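Local coordinates for Endonuclease/exonuclease/phosphatase domain-containing protein (Enterococcus faecalis, PDB 3L1W) that is of unknown function but belongs to the endonuclease/exonuclease/phosphatase family and may act as a 3'-5' RNA exonuclease, at residues W20-N32 / N47-T59. Sequence-based numbering, arbitrary orientation. Where two conformers were deposited one is given.
Sequences WSFRKEAVCQLIN and NQVRDLKAYTTFT
Segments of helices 20-34 and 46-55 of the DNase I-like fold cross at -49°, their axes 9.9 Å apart at closest, joined by Trp20 at one end and Asn32 at the other. Trp20 suits its place by having both a broad face and a donor at its rim. Its CG is anti to the backbone N (chi1 178°), which turns the indole to the second helix; NE1 donates to the anti lone pair of Asp51 OD2 (2.7 Å), nearly in the ring plane. Gln48 CG packs over the five-membered ring in a CH-pi contact, 3.5 Å from its centroid, while Lys24 CB lies against the opposite face, toward its rim. A water links Lys24 NZ to Asp51 OD1. In the middle, the slim Cys28 SG fits against Tyr55 CB, Thr56 CG2 and Leu52 CD2; toward the Asn32 end, Ile31 CG2 meets Phe58 CE1 (3.5 Å) and Ile31 CD1 meets Leu52 CD2. Where helix 46-55 ends, the Asn32 amide serves two backbone groups at once: ND2 donates to Tyr55 O (3.0 Å) and OD1 accepts from Thr57 N (2.9 Å). Thr56 OG1 donates to Leu52 O and accepts from Phe58 N, the latter making an ST turn. Beneath, Leu52 packs on Ile41 and Val44 of strand 38-44, while Ile31 and Phe58 share Leu77 of strand 73-78, seating both helices against the seven-stranded sheet.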
loop_
_atom_site.group_PDB
_atom_site.type_symbol
_atom_site.label_atom_id
_atom_site.label_comp_id
_atom_site.label_asym_id
_atom_site.label_seq_id
_atom_site.Cartn_x
_atom_site.Cartn_y
_atom_site.Cartn_z
ATOM N N TRP A 20 10.066 -18.909 8.942
ATOM C CA TRP A 20 10.421 -17.507 9.154
ATOM C C TRP A 20 11.691 -17.064 8.422
ATOM O O TRP A 20 11.730 -15.977 7.842
ATOM C CB TRP A 20 10.535 -17.209 10.650
ATOM C CG TRP A 20 10.946 -15.789 10.982
ATOM C CD1 TRP A 20 12.152 -15.386 11.474
ATOM C CD2 TRP A 20 10.143 -14.596 10.865
ATOM N NE1 TRP A 20 12.158 -14.023 11.663
ATOM C CE2 TRP A 20 10.943 -13.516 11.290
ATOM C CE3 TRP A 20 8.843 -14.338 10.419
ATOM C CZ2 TRP A 20 10.474 -12.202 11.312
ATOM C CZ3 TRP A 20 8.377 -13.034 10.441
ATOM C CH2 TRP A 20 9.192 -11.980 10.879
ATOM N N SER A 21 12.736 -17.880 8.461
ATOM C CA SER A 21 13.991 -17.478 7.832
ATOM C C SER A 21 13.775 -17.023 6.385
ATOM O O SER A 21 14.415 -16.086 5.919
ATOM C CB SER A 21 15.019 -18.615 7.887
ATOM O OG SER A 21 14.587 -19.718 7.116
ATOM N N PHE A 22 12.859 -17.678 5.681
ATOM C CA PHE A 22 12.607 -17.357 4.278
ATOM C C PHE A 22 11.666 -16.173 4.084
ATOM O O PHE A 22 11.641 -15.578 3.011
ATOM C CB PHE A 22 12.035 -18.572 3.553
ATOM C CG PHE A 22 12.923 -19.770 3.600
ATOM C CD1 PHE A 22 13.913 -19.948 2.651
ATOM C CD2 PHE A 22 12.775 -20.721 4.599
ATOM C CE1 PHE A 22 14.738 -21.050 2.688
ATOM C CE2 PHE A 22 13.605 -21.834 4.644
ATOM C CZ PHE A 22 14.584 -21.996 3.688
ATOM N N ARG A 23 10.898 -15.842 5.122
ATOM C CA ARG A 23 9.844 -14.828 5.040
ATOM C C ARG A 23 10.231 -13.505 5.697
ATOM O O ARG A 23 9.581 -12.483 5.475
ATOM C CB ARG A 23 8.566 -15.339 5.737
ATOM C CG ARG A 23 8.014 -16.616 5.160
ATOM C CD ARG A 23 6.689 -17.008 5.811
ATOM N NE ARG A 23 6.837 -17.455 7.200
ATOM C CZ ARG A 23 6.459 -16.751 8.262
ATOM N NH1 ARG A 23 5.900 -15.557 8.112
ATOM N NH2 ARG A 23 6.628 -17.247 9.484
ATOM N N LYS A 24 11.254 -13.529 6.540
ATOM C CA LYS A 24 11.562 -12.378 7.385
ATOM C C LYS A 24 11.782 -11.084 6.598
ATOM O O LYS A 24 11.277 -10.031 6.983
ATOM C CB LYS A 24 12.766 -12.666 8.293
ATOM C CG LYS A 24 14.002 -13.130 7.558
ATOM C CD LYS A 24 15.123 -13.514 8.525
ATOM C CE LYS A 24 16.264 -14.229 7.797
ATOM N NZ LYS A 24 17.334 -14.689 8.728
ATOM N N GLU A 25 12.535 -11.153 5.503
ATOM C CA GLU A 25 12.793 -9.937 4.726
ATOM C C GLU A 25 11.491 -9.352 4.190
ATOM O O GLU A 25 11.258 -8.145 4.278
ATOM C CB GLU A 25 13.779 -10.210 3.581
ATOM C CG GLU A 25 15.184 -10.541 4.050
ATOM C CD GLU A 25 16.188 -9.451 3.711
ATOM O OE1 GLU A 25 16.631 -9.389 2.541
ATOM O OE2 GLU A 25 16.537 -8.661 4.617
ATOM N N ALA A 26 10.633 -10.211 3.647
ATOM C CA ALA A 26 9.376 -9.762 3.072
ATOM C C ALA A 26 8.467 -9.166 4.139
ATOM O O ALA A 26 7.838 -8.133 3.921
ATOM C CB ALA A 26 8.678 -10.908 2.345
ATOM N N VAL A 27 8.388 -9.822 5.296
ATOM C CA VAL A 27 7.577 -9.297 6.387
ATOM C C VAL A 27 8.106 -7.947 6.876
ATOM O O VAL A 27 7.348 -6.994 7.048
ATOM C CB VAL A 27 7.498 -10.307 7.562
ATOM C CG1 VAL A 27 6.924 -9.645 8.825
ATOM C CG2 VAL A 27 6.680 -11.516 7.152
ATOM N N CYS A 28 9.412 -7.863 7.102
ATOM C CA CYS A 28 9.984 -6.626 7.624
ATOM C C CYS A 28 9.924 -5.481 6.611
ATOM O O CYS A 28 9.710 -4.324 6.981
ATOM C CB CYS A 28 11.417 -6.855 8.099
ATOM S SG CYS A 28 11.501 -7.887 9.589
ATOM N N GLN A 29 10.116 -5.796 5.333
ATOM C CA GLN A 29 10.034 -4.771 4.297
ATOM C C GLN A 29 8.608 -4.261 4.149
ATOM O O GLN A 29 8.387 -3.082 3.872
ATOM C CB GLN A 29 10.562 -5.311 2.965
ATOM C CG GLN A 29 12.078 -5.409 2.950
ATOM C CD GLN A 29 12.583 -6.251 1.812
ATOM O OE1 GLN A 29 11.826 -6.606 0.911
ATOM N NE2 GLN A 29 13.870 -6.592 1.848
ATOM N N LEU A 30 7.634 -5.145 4.335
ATOM C CA LEU A 30 6.241 -4.729 4.274
ATOM C C LEU A 30 5.970 -3.715 5.376
ATOM O O LEU A 30 5.397 -2.653 5.130
ATOM C CB LEU A 30 5.317 -5.946 4.400
ATOM C CG LEU A 30 3.800 -5.731 4.280
ATOM C CD1 LEU A 30 3.123 -7.056 3.952
ATOM C CD2 LEU A 30 3.181 -5.127 5.550
ATOM N N ILE A 31 6.384 -4.057 6.594
ATOM C CA ILE A 31 6.231 -3.162 7.735
ATOM C C ILE A 31 6.919 -1.819 7.474
ATOM O O ILE A 31 6.330 -0.757 7.694
ATOM C CB ILE A 31 6.759 -3.841 9.026
ATOM C CG1 ILE A 31 5.864 -5.038 9.368
ATOM C CG2 ILE A 31 6.831 -2.833 10.175
ATOM C CD1 ILE A 31 6.464 -6.011 10.391
ATOM N N ASN A 32 8.150 -1.848 6.977
ATOM C CA ASN A 32 8.857 -0.585 6.738
ATOM C C ASN A 32 8.175 0.286 5.696
ATOM O O ASN A 32 8.139 1.513 5.832
ATOM C CB ASN A 32 10.295 -0.834 6.307
ATOM C CG ASN A 32 11.163 -1.307 7.450
ATOM O OD1 ASN A 32 10.802 -1.176 8.621
ATOM N ND2 ASN A 32 12.323 -1.850 7.113
ATOM N N ASN A 47 13.572 -15.121 18.301
ATOM C CA ASN A 47 14.333 -14.822 17.097
ATOM C C ASN A 47 13.595 -13.868 16.161
ATOM O O ASN A 47 14.204 -13.012 15.523
ATOM C CB ASN A 47 14.745 -16.105 16.368
ATOM C CG ASN A 47 13.564 -16.871 15.810
ATOM O OD1 ASN A 47 12.557 -17.071 16.492
ATOM N ND2 ASN A 47 13.677 -17.296 14.563
ATOM N N GLN A 48 12.276 -14.010 16.088
ATOM C CA GLN A 48 11.457 -13.133 15.256
ATOM C C GLN A 48 11.418 -11.719 15.838
ATOM O O GLN A 48 11.454 -10.735 15.106
ATOM C CB GLN A 48 10.043 -13.701 15.133
ATOM C CG GLN A 48 10.031 -15.083 14.493
ATOM C CD GLN A 48 8.639 -15.693 14.458
ATOM O OE1 GLN A 48 8.241 -16.397 15.386
ATOM N NE2 GLN A 48 7.893 -15.426 13.385
ATOM N N VAL A 49 11.364 -11.620 17.163
ATOM C CA VAL A 49 11.427 -10.311 17.804
ATOM C C VAL A 49 12.767 -9.643 17.478
ATOM O O VAL A 49 12.815 -8.463 17.111
ATOM C CB VAL A 49 11.241 -10.422 19.323
ATOM C CG1 VAL A 49 11.452 -9.058 19.992
ATOM C CG2 VAL A 49 9.849 -10.962 19.636
ATOM N N ARG A 50 13.853 -10.400 17.595
ATOM C CA ARG A 50 15.178 -9.875 17.262
ATOM C C ARG A 50 15.215 -9.371 15.823
ATOM O O ARG A 50 15.758 -8.298 15.552
ATOM C CB ARG A 50 16.271 -10.928 17.466
ATOM C CG ARG A 50 16.591 -11.254 18.918
ATOM C CD ARG A 50 17.943 -11.965 19.041
ATOM N NE ARG A 50 17.960 -13.286 18.406
ATOM C CZ ARG A 50 18.299 -13.512 17.139
ATOM N NH1 ARG A 50 18.648 -12.504 16.350
ATOM N NH2 ARG A 50 18.285 -14.750 16.653
ATOM N N ASP A 51 14.627 -10.136 14.902
ATOM C CA ASP A 51 14.581 -9.743 13.499
ATOM C C ASP A 51 13.742 -8.484 13.277
ATOM O O ASP A 51 14.115 -7.617 12.481
ATOM C CB ASP A 51 14.063 -10.892 12.618
ATOM C CG ASP A 51 15.089 -12.004 12.441
ATOM O OD1 ASP A 51 16.305 -11.741 12.579
ATOM O OD2 ASP A 51 14.674 -13.146 12.157
ATOM N N LEU A 52 12.609 -8.367 13.970
ATOM C CA LEU A 52 11.816 -7.144 13.851
ATOM C C LEU A 52 12.621 -5.925 14.283
ATOM O O LEU A 52 12.570 -4.885 13.633
ATOM C CB LEU A 52 10.527 -7.233 14.665
ATOM C CG LEU A 52 9.486 -8.209 14.120
ATOM C CD1 LEU A 52 8.304 -8.327 15.081
ATOM C CD2 LEU A 52 9.019 -7.777 12.745
ATOM N N LYS A 53 13.336 -6.040 15.400
ATOM C CA LYS A 53 14.186 -4.944 15.850
ATOM C C LYS A 53 15.307 -4.635 14.861
ATOM O O LYS A 53 15.642 -3.475 14.640
ATOM C CB LYS A 53 14.782 -5.237 17.234
ATOM C CG LYS A 53 13.746 -5.334 18.351
ATOM C CD LYS A 53 14.418 -5.685 19.678
ATOM C CE LYS A 53 13.398 -5.816 20.793
ATOM N NZ LYS A 53 14.002 -6.343 22.059
ATOM N N ALA A 54 15.894 -5.672 14.275
ATOM C CA ALA A 54 17.059 -5.483 13.416
ATOM C C ALA A 54 16.687 -4.954 12.033
ATOM O O ALA A 54 17.401 -4.120 11.464
ATOM C CB ALA A 54 17.827 -6.786 13.287
ATOM N N TYR A 55 15.563 -5.431 11.505
ATOM C CA TYR A 55 15.228 -5.196 10.099
ATOM C C TYR A 55 14.037 -4.282 9.838
ATOM O O TYR A 55 13.722 -4.003 8.687
ATOM C CB TYR A 55 15.039 -6.535 9.369
ATOM C CG TYR A 55 16.312 -7.339 9.321
ATOM C CD1 TYR A 55 17.330 -7.000 8.451
ATOM C CD2 TYR A 55 16.494 -8.437 10.152
ATOM C CE1 TYR A 55 18.502 -7.729 8.405
ATOM C CE2 TYR A 55 17.665 -9.177 10.112
ATOM C CZ TYR A 55 18.665 -8.812 9.236
ATOM O OH TYR A 55 19.839 -9.527 9.191
ATOM N N THR A 56 13.367 -3.818 10.887
ATOM C CA THR A 56 12.396 -2.745 10.705
ATOM C C THR A 56 12.925 -1.471 11.341
ATOM O O THR A 56 13.898 -1.483 12.114
ATOM C CB THR A 56 10.980 -3.048 11.290
ATOM O OG1 THR A 56 10.988 -2.822 12.707
ATOM C CG2 THR A 56 10.534 -4.483 10.988
ATOM N N THR A 57 12.257 -0.372 11.020
ATOM C CA THR A 57 12.640 0.943 11.508
ATOM C C THR A 57 11.986 1.261 12.855
ATOM O O THR A 57 12.209 2.331 13.412
ATOM C CB THR A 57 12.205 2.011 10.500
ATOM O OG1 THR A 57 10.795 1.894 10.278
ATOM C CG2 THR A 57 12.925 1.787 9.165
ATOM N N PHE A 58 11.211 0.320 13.389
ATOM C CA PHE A 58 10.372 0.590 14.565
ATOM C C PHE A 58 10.997 0.285 15.924
ATOM O O PHE A 58 11.837 -0.600 16.056
ATOM C CB PHE A 58 9.073 -0.219 14.475
ATOM C CG PHE A 58 8.119 0.284 13.446
ATOM C CD1 PHE A 58 8.293 -0.031 12.115
ATOM C CD2 PHE A 58 7.039 1.071 13.811
ATOM C CE1 PHE A 58 7.402 0.441 11.148
ATOM C CE2 PHE A 58 6.143 1.545 12.860
ATOM C CZ PHE A 58 6.329 1.235 11.520
ATOM N N THR A 59 10.561 1.024 16.941
ATOM C CA THR A 59 10.814 0.634 18.323
ATOM C C THR A 59 9.896 -0.544 18.614
ATOM O O THR A 59 8.769 -0.585 18.124
ATOM C CB THR A 59 10.528 1.809 19.273
ATOM O OG1 THR A 59 11.412 2.889 18.947
ATOM C CG2 THR A 59 10.775 1.409 20.729
HETATM O O HOH W 1 17.933 -12.768 10.915
HETATM O O HOH W 2 9.585 2.667 7.937
#